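Local structure of extracellular solute-binding protein (Conexibacter woesei, 4P98) at residues Y130-V135 / P224-S229; G162-L167 / Y176-T181; E192-L197 / R212-A217. The protein probably binds an extracellular solute and delivers it to an ABC transporter, as a membrane-attached lipoprotein of the BMP (PnrA-like) family. All blocks are in the same frame, centred on the assembly; numbering follows the deposited sequence. Where two conformers were deposited one is given.

Interaction 1: Y130-V135 / P224-S229; sequences YLDGFV and PTIGVS
Ile226 has CG1 anti to its carbonyl carbon (chi1 -69°), and this sends its two branches to different parts of helix 125-137. The chain then runs on extended to CD1. Asp132 has the same first torsion, with CG beside its backbone N, which brings the carboxylate alongside the CG2 branch of Ile226. The two side chains pass each other in opposite directions. Asp132 OD1 lies 3.5 Å from Ile226 CG2, a van der Waals contact with no hydrogen bond in it. The other branch reaches one turn further along the helix. Ile226 CD1 packs on Val135 CG1 at 3.8 Å, the two chains meeting at a slant. CD1 also rests 3.7 Å from the backbone oxygen Asp132 O, between the two helix residues.

Ile226 lies on strand 225-226 of the five-stranded parallel sheet in one lobe of this two-lobed, periplasmic-binding-protein-like fold. Its backbone bonds to Leu205 and Ala207 of the neighbouring strand. The helix packs on one face of this sheet. Thr225, the preceding residue, turns the other way and touches Leu214 and Ala218 of helix 212-221.

Gly227 follows at a positive phi of 96°, where a beta carbon would be pressed against Ile226 O. The chain turns there from the strand into a loop. All three touching residues are buried. Asp132 also touches Ala244, and Val135 also meets Leu294 of helix 294-307.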
loop_
_atom_site.group_PDB
_atom_site.type_symbol
_atom_site.label_atom_id
_atom_site.label_comp_id
_atom_site.label_asym_id
_atom_site.label_seq_id
_atom_site.Cartn_x
_atom_site.Cartn_y
_atom_site.Cartn_z
ATOM N N TYR A 130 -4.123 -9.933 -3.443
ATOM C CA TYR A 130 -4.992 -10.396 -4.520
ATOM C C TYR A 130 -4.646 -9.741 -5.859
ATOM O O TYR A 130 -4.560 -10.427 -6.866
ATOM C CB TYR A 130 -6.468 -10.192 -4.173
ATOM C CG TYR A 130 -7.400 -10.948 -5.090
ATOM C CD1 TYR A 130 -7.802 -12.242 -4.782
ATOM C CD2 TYR A 130 -7.859 -10.376 -6.271
ATOM C CE1 TYR A 130 -8.660 -12.941 -5.613
ATOM C CE2 TYR A 130 -8.727 -11.071 -7.114
ATOM C CZ TYR A 130 -9.120 -12.349 -6.777
ATOM O OH TYR A 130 -9.956 -13.061 -7.612
ATOM N N LEU A 131 -4.425 -8.430 -5.871
ATOM C CA LEU A 131 -4.081 -7.741 -7.103
ATOM C C LEU A 131 -2.721 -8.196 -7.658
ATOM O O LEU A 131 -2.560 -8.365 -8.871
ATOM C CB LEU A 131 -4.109 -6.229 -6.903
ATOM C CG LEU A 131 -3.776 -5.381 -8.121
ATOM C CD1 LEU A 131 -4.707 -5.708 -9.293
ATOM C CD2 LEU A 131 -3.826 -3.915 -7.772
ATOM N N ASP A 132 -1.745 -8.398 -6.785
ATOM C CA ASP A 132 -0.442 -8.920 -7.227
ATOM C C ASP A 132 -0.577 -10.277 -7.897
ATOM O O ASP A 132 -0.023 -10.505 -8.984
ATOM C CB ASP A 132 0.512 -9.077 -6.043
ATOM C CG ASP A 132 0.906 -7.777 -5.443
ATOM O OD1 ASP A 132 0.963 -6.762 -6.166
ATOM O OD2 ASP A 132 1.180 -7.781 -4.225
ATOM N N GLY A 133 -1.308 -11.176 -7.245
ATOM C CA GLY A 133 -1.532 -12.521 -7.743
ATOM C C GLY A 133 -2.326 -12.531 -9.039
ATOM O O GLY A 133 -2.036 -13.308 -9.952
ATOM N N PHE A 134 -3.322 -11.656 -9.124
ATOM C CA PHE A 134 -4.110 -11.519 -10.340
ATOM C C PHE A 134 -3.269 -11.020 -11.516
ATOM O O PHE A 134 -3.414 -11.517 -12.629
ATOM C CB PHE A 134 -5.300 -10.594 -10.109
ATOM C CG PHE A 134 -6.220 -10.496 -11.291
ATOM C CD1 PHE A 134 -6.034 -9.518 -12.246
ATOM C CD2 PHE A 134 -7.261 -11.398 -11.447
ATOM C CE1 PHE A 134 -6.883 -9.432 -13.349
ATOM C CE2 PHE A 134 -8.111 -11.322 -12.544
ATOM C CZ PHE A 134 -7.919 -10.336 -13.488
ATOM N N VAL A 135 -2.398 -10.041 -11.273
ATOM C CA VAL A 135 -1.482 -9.563 -12.304
ATOM C C VAL A 135 -0.540 -10.686 -12.720
ATOM O O VAL A 135 -0.293 -10.880 -13.922
ATOM C CB VAL A 135 -0.679 -8.311 -11.863
ATOM C CG1 VAL A 135 0.450 -8.000 -12.831
ATOM C CG2 VAL A 135 -1.578 -7.095 -11.752
ATOM N N PRO A 224 10.902 -11.234 -14.488
ATOM C CA PRO A 224 10.248 -10.010 -14.046
ATOM C C PRO A 224 9.858 -10.077 -12.563
ATOM O O PRO A 224 9.801 -11.153 -11.996
ATOM C CB PRO A 224 8.982 -9.961 -14.922
ATOM C CG PRO A 224 8.686 -11.392 -15.188
ATOM C CD PRO A 224 10.036 -12.036 -15.365
ATOM N N THR A 225 9.580 -8.922 -11.968
ATOM C CA THR A 225 9.046 -8.877 -10.616
ATOM C C THR A 225 7.701 -8.126 -10.542
ATOM O O THR A 225 7.324 -7.369 -11.451
ATOM C CB THR A 225 10.033 -8.254 -9.606
ATOM O OG1 THR A 225 10.210 -6.857 -9.861
ATOM C CG2 THR A 225 11.387 -8.967 -9.643
ATOM N N ILE A 226 6.998 -8.372 -9.442
ATOM C CA ILE A 226 5.835 -7.586 -9.020
ATOM C C ILE A 226 6.052 -7.189 -7.558
ATOM O O ILE A 226 6.502 -8.010 -6.762
ATOM C CB ILE A 226 4.545 -8.423 -9.133
ATOM C CG1 ILE A 226 4.220 -8.680 -10.600
ATOM C CG2 ILE A 226 3.362 -7.719 -8.461
ATOM C CD1 ILE A 226 3.130 -9.715 -10.811
ATOM N N GLY A 227 5.760 -5.937 -7.206
ATOM C CA GLY A 227 5.686 -5.536 -5.796
ATOM C C GLY A 227 6.922 -4.910 -5.192
ATOM O O GLY A 227 6.911 -4.540 -4.019
ATOM N N VAL A 228 7.978 -4.761 -5.992
ATOM C CA VAL A 228 9.241 -4.232 -5.494
ATOM C C VAL A 228 9.146 -2.737 -5.231
ATOM O O VAL A 228 8.532 -2.002 -5.991
ATOM C CB VAL A 228 10.414 -4.550 -6.452
ATOM C CG1 VAL A 228 11.703 -3.926 -5.947
ATOM C CG2 VAL A 228 10.555 -6.051 -6.607
ATOM N N SER A 229 9.751 -2.313 -4.129
ATOM C CA SER A 229 9.819 -0.915 -3.726
ATOM C C SER A 229 10.190 0.001 -4.878
ATOM O O SER A 229 11.106 -0.311 -5.657
ATOM C CB SER A 229 10.867 -0.744 -2.614
ATOM O OG SER A 229 11.176 0.633 -2.370
#

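Interaction 2: G162-L167 / Y176-T181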
loop_
_atom_site.group_PDB
_atom_site.type_symbol
_atom_site.label_atom_id
_atom_site.label_comp_id
_atom_site.label_asym_id
_atom_site.label_seq_id
_atom_site.Cartn_x
_atom_site.Cartn_y
_atom_site.Cartn_z
ATOM N N GLY A 162 -3.942 -13.933 -0.194
ATOM C CA GLY A 162 -4.448 -13.106 -1.288
ATOM C C GLY A 162 -3.757 -13.344 -2.618
ATOM O O GLY A 162 -4.419 -13.511 -3.650
ATOM N N ILE A 163 -2.426 -13.383 -2.601
ATOM C CA ILE A 163 -1.656 -13.626 -3.822
ATOM C C ILE A 163 -2.073 -14.932 -4.464
ATOM O O ILE A 163 -2.315 -14.990 -5.678
ATOM C CB ILE A 163 -0.129 -13.690 -3.558
ATOM C CG1 ILE A 163 0.386 -12.323 -3.119
ATOM C CG2 ILE A 163 0.613 -14.145 -4.825
ATOM C CD1 ILE A 163 1.847 -12.328 -2.720
ATOM N N ARG A 164 -2.141 -15.974 -3.644
ATOM C CA ARG A 164 -2.477 -17.307 -4.114
ATOM C C ARG A 164 -3.864 -17.299 -4.757
ATOM O O ARG A 164 -4.057 -17.855 -5.846
ATOM C CB ARG A 164 -2.425 -18.295 -2.955
ATOM C CG ARG A 164 -2.374 -19.755 -3.366
ATOM C CD ARG A 164 -2.425 -20.678 -2.151
ATOM N NE ARG A 164 -1.150 -20.768 -1.432
ATOM C CZ ARG A 164 -0.192 -21.671 -1.672
ATOM N NH1 ARG A 164 -0.333 -22.591 -2.633
ATOM N NH2 ARG A 164 0.929 -21.657 -0.948
ATOM N N ALA A 165 -4.815 -16.649 -4.093
ATOM C CA ALA A 165 -6.183 -16.560 -4.592
ATOM C C ALA A 165 -6.296 -15.776 -5.896
ATOM O O ALA A 165 -6.993 -16.199 -6.820
ATOM C CB ALA A 165 -7.102 -15.967 -3.528
ATOM N N GLY A 166 -5.619 -14.637 -5.976
ATOM C CA GLY A 166 -5.584 -13.842 -7.199
ATOM C C GLY A 166 -4.986 -14.598 -8.369
ATOM O O GLY A 166 -5.493 -14.531 -9.502
ATOM N N LEU A 167 -3.906 -15.323 -8.088
ATOM C CA LEU A 167 -3.235 -16.129 -9.102
ATOM C C LEU A 167 -4.131 -17.269 -9.579
ATOM O O LEU A 167 -4.229 -17.509 -10.780
ATOM C CB LEU A 167 -1.914 -16.692 -8.566
ATOM C CG LEU A 167 -1.127 -17.583 -9.539
ATOM C CD1 LEU A 167 -0.737 -16.806 -10.782
ATOM C CD2 LEU A 167 0.106 -18.115 -8.827
ATOM N N TYR A 176 2.759 -22.346 -7.698
ATOM C CA TYR A 176 3.093 -21.271 -6.773
ATOM C C TYR A 176 3.911 -21.824 -5.613
ATOM O O TYR A 176 3.583 -22.874 -5.059
ATOM C CB TYR A 176 1.802 -20.629 -6.263
ATOM C CG TYR A 176 1.984 -19.556 -5.209
ATOM C CD1 TYR A 176 2.268 -18.237 -5.555
ATOM C CD2 TYR A 176 1.867 -19.868 -3.863
ATOM C CE1 TYR A 176 2.425 -17.258 -4.574
ATOM C CE2 TYR A 176 2.031 -18.908 -2.883
ATOM C CZ TYR A 176 2.297 -17.612 -3.241
ATOM O OH TYR A 176 2.450 -16.688 -2.242
ATOM N N GLU A 177 4.980 -21.111 -5.265
ATOM C CA GLU A 177 5.774 -21.416 -4.078
ATOM C C GLU A 177 6.099 -20.100 -3.398
ATOM O O GLU A 177 6.242 -19.068 -4.055
ATOM C CB GLU A 177 7.077 -22.154 -4.435
ATOM C CG GLU A 177 7.722 -22.848 -3.241
ATOM C CD GLU A 177 9.067 -23.506 -3.553
ATOM O OE1 GLU A 177 9.351 -23.814 -4.739
ATOM O OE2 GLU A 177 9.847 -23.722 -2.596
ATOM N N GLU A 178 6.214 -20.136 -2.082
ATOM C CA GLU A 178 6.556 -18.941 -1.329
ATOM C C GLU A 178 7.532 -19.273 -0.202
ATOM O O GLU A 178 7.606 -20.409 0.274
ATOM C CB GLU A 178 5.292 -18.273 -0.783
ATOM C CG GLU A 178 4.644 -19.044 0.352
ATOM C CD GLU A 178 3.198 -18.667 0.596
ATOM O OE1 GLU A 178 2.725 -17.625 0.095
ATOM O OE2 GLU A 178 2.541 -19.428 1.322
ATOM N N THR A 179 8.284 -18.260 0.201
ATOM C CA THR A 179 9.264 -18.376 1.265
ATOM C C THR A 179 9.175 -17.134 2.126
ATOM O O THR A 179 9.038 -16.020 1.615
ATOM C CB THR A 179 10.695 -18.468 0.688
ATOM O OG1 THR A 179 10.805 -19.634 -0.127
ATOM C CG2 THR A 179 11.735 -18.556 1.784
ATOM N N TYR A 180 9.286 -17.328 3.431
ATOM C CA TYR A 180 9.303 -16.234 4.390
ATOM C C TYR A 180 10.705 -16.057 4.984
ATOM O O TYR A 180 11.331 -17.030 5.382
ATOM C CB TYR A 180 8.292 -16.532 5.489
ATOM C CG TYR A 180 6.864 -16.565 4.994
ATOM C CD1 TYR A 180 6.171 -15.387 4.729
ATOM C CD2 TYR A 180 6.196 -17.775 4.794
ATOM C CE1 TYR A 180 4.854 -15.413 4.267
ATOM C CE2 TYR A 180 4.885 -17.802 4.334
ATOM C CZ TYR A 180 4.219 -16.613 4.082
ATOM O OH TYR A 180 2.908 -16.636 3.634
ATOM N N THR A 181 11.201 -14.821 5.033
ATOM C CA THR A 181 12.518 -14.565 5.618
ATOM C C THR A 181 12.528 -14.555 7.142
ATOM O O THR A 181 13.591 -14.711 7.739
ATOM C CB THR A 181 13.127 -13.233 5.165
ATOM O OG1 THR A 181 12.387 -12.142 5.723
ATOM C CG2 THR A 181 13.161 -13.124 3.652
HETATM O O HOH W 1 -0.187 -18.353 0.217
HETATM O O HOH W 2 2.284 -23.589 -2.800
#
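Tyr176 is the centre of this contact, and three residues of helix 154-170 close around its ring. The apolar part comes first. Ile163 CG2 touches the ring at CE1, 3.6 Å away, with the two side chains crossing at about a right angle. One helical turn on, Leu167 CD2 packs 3.9 Å from Tyr176 CD1, nearer the root of the ring. Tyr176 CG is anti to the backbone N (chi1 176°), and the ring extends from the strand toward the helix.

The guanidinium of Arg164 adds a contact between flat groups. Its chain bends at chi3 (-77°), and the head folds back against the tyrosine. Tyr176 CD2 stands 3.4 Å above the guanidinium plane, over its centre. The two planes are 75° apart, so the groups do not stack flat.

The polar contacts link the same residues. Tyr176 OH donates a short 2.5 Å hydrogen bond to Glu178 OE1, meeting it from above the carboxylate plane. His160 ND1 is a further partner of that oxygen. Glu178 OE2 lies at the guanidinium edge, in a long salt bridge of 3.6 Å to Arg164 NH2. Water 2 accepts from Arg164 NH1 at 2.8 Å and donates to Tyr176 O at 2.7 Å.

With an alanine here in place of Tyr176, Glu178 OE1 would probably lose its phenol partner, a gap would open beside Ile163 and Leu167, and the Arg164 head would be freer to turn.

Helix and strand run nearly antiparallel within the beta-alpha-beta unit of strand 144-149, helix 154-170 and strand 175-180. Apolar packing lies on the buried side, with the charged groups on the more exposed side. At its length the ionic link is probably weaker than a close, direct pair.

Interaction 3: E192-L197 / R212-A217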
loop_
_atom_site.group_PDB
_atom_site.type_symbol
_atom_site.label_atom_id
_atom_site.label_comp_id
_atom_site.label_asym_id
_atom_site.label_seq_id
_atom_site.Cartn_x
_atom_site.Cartn_y
_atom_site.Cartn_z
ATOM N N GLU A 192 18.417 -14.084 -0.981
ATOM C CA GLU A 192 18.674 -15.521 -0.901
ATOM C C GLU A 192 17.406 -16.353 -1.127
ATOM O O GLU A 192 17.428 -17.360 -1.847
ATOM C CB GLU A 192 19.290 -15.861 0.469
ATOM C CG GLU A 192 20.692 -15.292 0.653
ATOM C CD GLU A 192 21.163 -15.233 2.103
ATOM O OE1 GLU A 192 20.410 -15.618 3.039
ATOM O OE2 GLU A 192 22.311 -14.787 2.308
ATOM N N ALA A 193 16.304 -15.931 -0.511
ATOM C CA ALA A 193 15.027 -16.626 -0.650
ATOM C C ALA A 193 14.553 -16.559 -2.100
ATOM O O ALA A 193 14.144 -17.560 -2.654
ATOM C CB ALA A 193 13.971 -16.037 0.291
ATOM N N ALA A 194 14.652 -15.386 -2.718
ATOM C CA ALA A 194 14.238 -15.219 -4.117
ATOM C C ALA A 194 15.079 -16.068 -5.087
ATOM O O ALA A 194 14.545 -16.685 -6.018
ATOM C CB ALA A 194 14.270 -13.755 -4.505
ATOM N N ARG A 195 16.393 -16.102 -4.865
ATOM C CA ARG A 195 17.296 -16.954 -5.657
ATOM C C ARG A 195 16.908 -18.441 -5.538
ATOM O O ARG A 195 16.927 -19.179 -6.524
ATOM C CB ARG A 195 18.758 -16.721 -5.228
ATOM C CG ARG A 195 19.817 -17.415 -6.073
ATOM C CD ARG A 195 21.225 -16.928 -5.705
ATOM N NE ARG A 195 21.595 -17.162 -4.307
ATOM C CZ ARG A 195 21.815 -16.235 -3.361
ATOM N NH1 ARG A 195 22.158 -16.632 -2.140
ATOM N NH2 ARG A 195 21.704 -14.919 -3.593
ATOM N N GLY A 196 16.530 -18.874 -4.341
ATOM C CA GLY A 196 16.100 -20.248 -4.131
ATOM C C GLY A 196 14.869 -20.607 -4.963
ATOM O O GLY A 196 14.817 -21.675 -5.577
ATOM N N LEU A 197 13.892 -19.706 -4.997
ATOM C CA LEU A 197 12.684 -19.910 -5.810
ATOM C C LEU A 197 13.016 -19.877 -7.307
ATOM O O LEU A 197 12.479 -20.660 -8.089
ATOM C CB LEU A 197 11.631 -18.856 -5.484
ATOM C CG LEU A 197 11.123 -18.898 -4.039
ATOM C CD1 LEU A 197 10.250 -17.699 -3.743
ATOM C CD2 LEU A 197 10.365 -20.175 -3.778
ATOM N N ARG A 212 13.707 -5.104 -2.630
ATOM C CA ARG A 212 14.991 -4.752 -3.281
ATOM C C ARG A 212 15.959 -5.934 -3.435
ATOM O O ARG A 212 16.705 -6.007 -4.417
ATOM C CB ARG A 212 15.677 -3.597 -2.577
ATOM C CG ARG A 212 15.219 -2.255 -3.111
ATOM C CD ARG A 212 15.755 -1.117 -2.279
ATOM N NE ARG A 212 14.877 -0.847 -1.161
ATOM C CZ ARG A 212 14.854 0.280 -0.459
ATOM N NH1 ARG A 212 15.695 1.267 -0.724
ATOM N NH2 ARG A 212 13.967 0.424 0.524
ATOM N N GLY A 213 15.935 -6.855 -2.480
ATOM C CA GLY A 213 16.789 -8.041 -2.522
ATOM C C GLY A 213 16.275 -9.027 -3.545
ATOM O O GLY A 213 17.027 -9.551 -4.359
ATOM N N LEU A 214 14.970 -9.262 -3.513
ATOM C CA LEU A 214 14.310 -10.078 -4.523
ATOM C C LEU A 214 14.589 -9.543 -5.933
ATOM O O LEU A 214 14.807 -10.311 -6.871
ATOM C CB LEU A 214 12.804 -10.108 -4.217
ATOM C CG LEU A 214 11.871 -10.776 -5.212
ATOM C CD1 LEU A 214 10.754 -11.509 -4.465
ATOM C CD2 LEU A 214 11.333 -9.748 -6.189
ATOM N N GLY A 215 14.574 -8.218 -6.057
ATOM C CA GLY A 215 14.823 -7.529 -7.309
ATOM C C GLY A 215 16.212 -7.801 -7.867
ATOM O O GLY A 215 16.373 -7.997 -9.076
ATOM N N GLN A 216 17.206 -7.821 -6.982
ATOM C CA GLN A 216 18.563 -8.199 -7.367
ATOM C C GLN A 216 18.612 -9.613 -7.925
ATOM O O GLN A 216 19.250 -9.869 -8.956
ATOM C CB GLN A 216 19.510 -8.113 -6.163
ATOM C CG GLN A 216 19.782 -6.698 -5.724
ATOM C CD GLN A 216 20.764 -5.988 -6.640
ATOM O OE1 GLN A 216 21.650 -6.616 -7.237
ATOM N NE2 GLN A 216 20.621 -4.674 -6.749
ATOM N N ALA A 217 17.960 -10.540 -7.236
ATOM C CA ALA A 217 17.944 -11.932 -7.670
ATOM C C ALA A 217 17.272 -12.067 -9.036
ATOM O O ALA A 217 17.708 -12.852 -9.891
ATOM C CB ALA A 217 17.229 -12.798 -6.644
#
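The backbone N-H of Leu214 is hydrogen-bonded to Glu190 OE2, an oxygen that Gly213 N also reaches by a weak hydrogen bond. Glu190 belongs to helix 187-199, so this carboxylate ties that helix to the first turn of helix 212-221. Between the segments themselves the contact is apolar. Ala194 CB touches both Leu214 and Ala217. It is 3.7 Å from Leu214 CA and 3.9 Å from Leu214 CG, and so meets both backbone and side chain. It also meets Ala217 CB, methyl to methyl, at 3.8 Å. Leu214 CG is anti to the backbone N (chi1 174°), which lays the side chain past the alanine methyl. Ala217 CB also packs 3.8 Å from the backbone atom Arg195 N.

With alanines at the crossing, the segment axes approach to 8.0 Å. They run in roughly the same direction, at a crossing angle of -39°. Both helices lie on one face of the five-stranded parallel sheet. Ala194 and Leu214 both rest on Val148 of strand 144-149, and Leu214 also reaches Leu205 and Ala207 of strand 205-207.

All three contacts belong to the lobe built on the five-stranded parallel sheet. Interaction 1 closes the longest loop of chain, and interactions 2 and 3 follow one another inside it. Their centres lie about 10 Å (1 and 2), 14 Å (1 and 3) and 15 Å (2 and 3) apart. Interactions 1 and 2 use helices 125-137 and 154-170, which cover one face of the sheet and touch where Tyr130 meets Gly166. Interaction 3 pairs the helices of the opposite face. It meets interaction 1 through Thr225 and Leu214, and interaction 2 through Thr179 and Ala193. Together they join the layers of a three-layer alpha-beta-alpha lobe, consistent with a solute-binding protein.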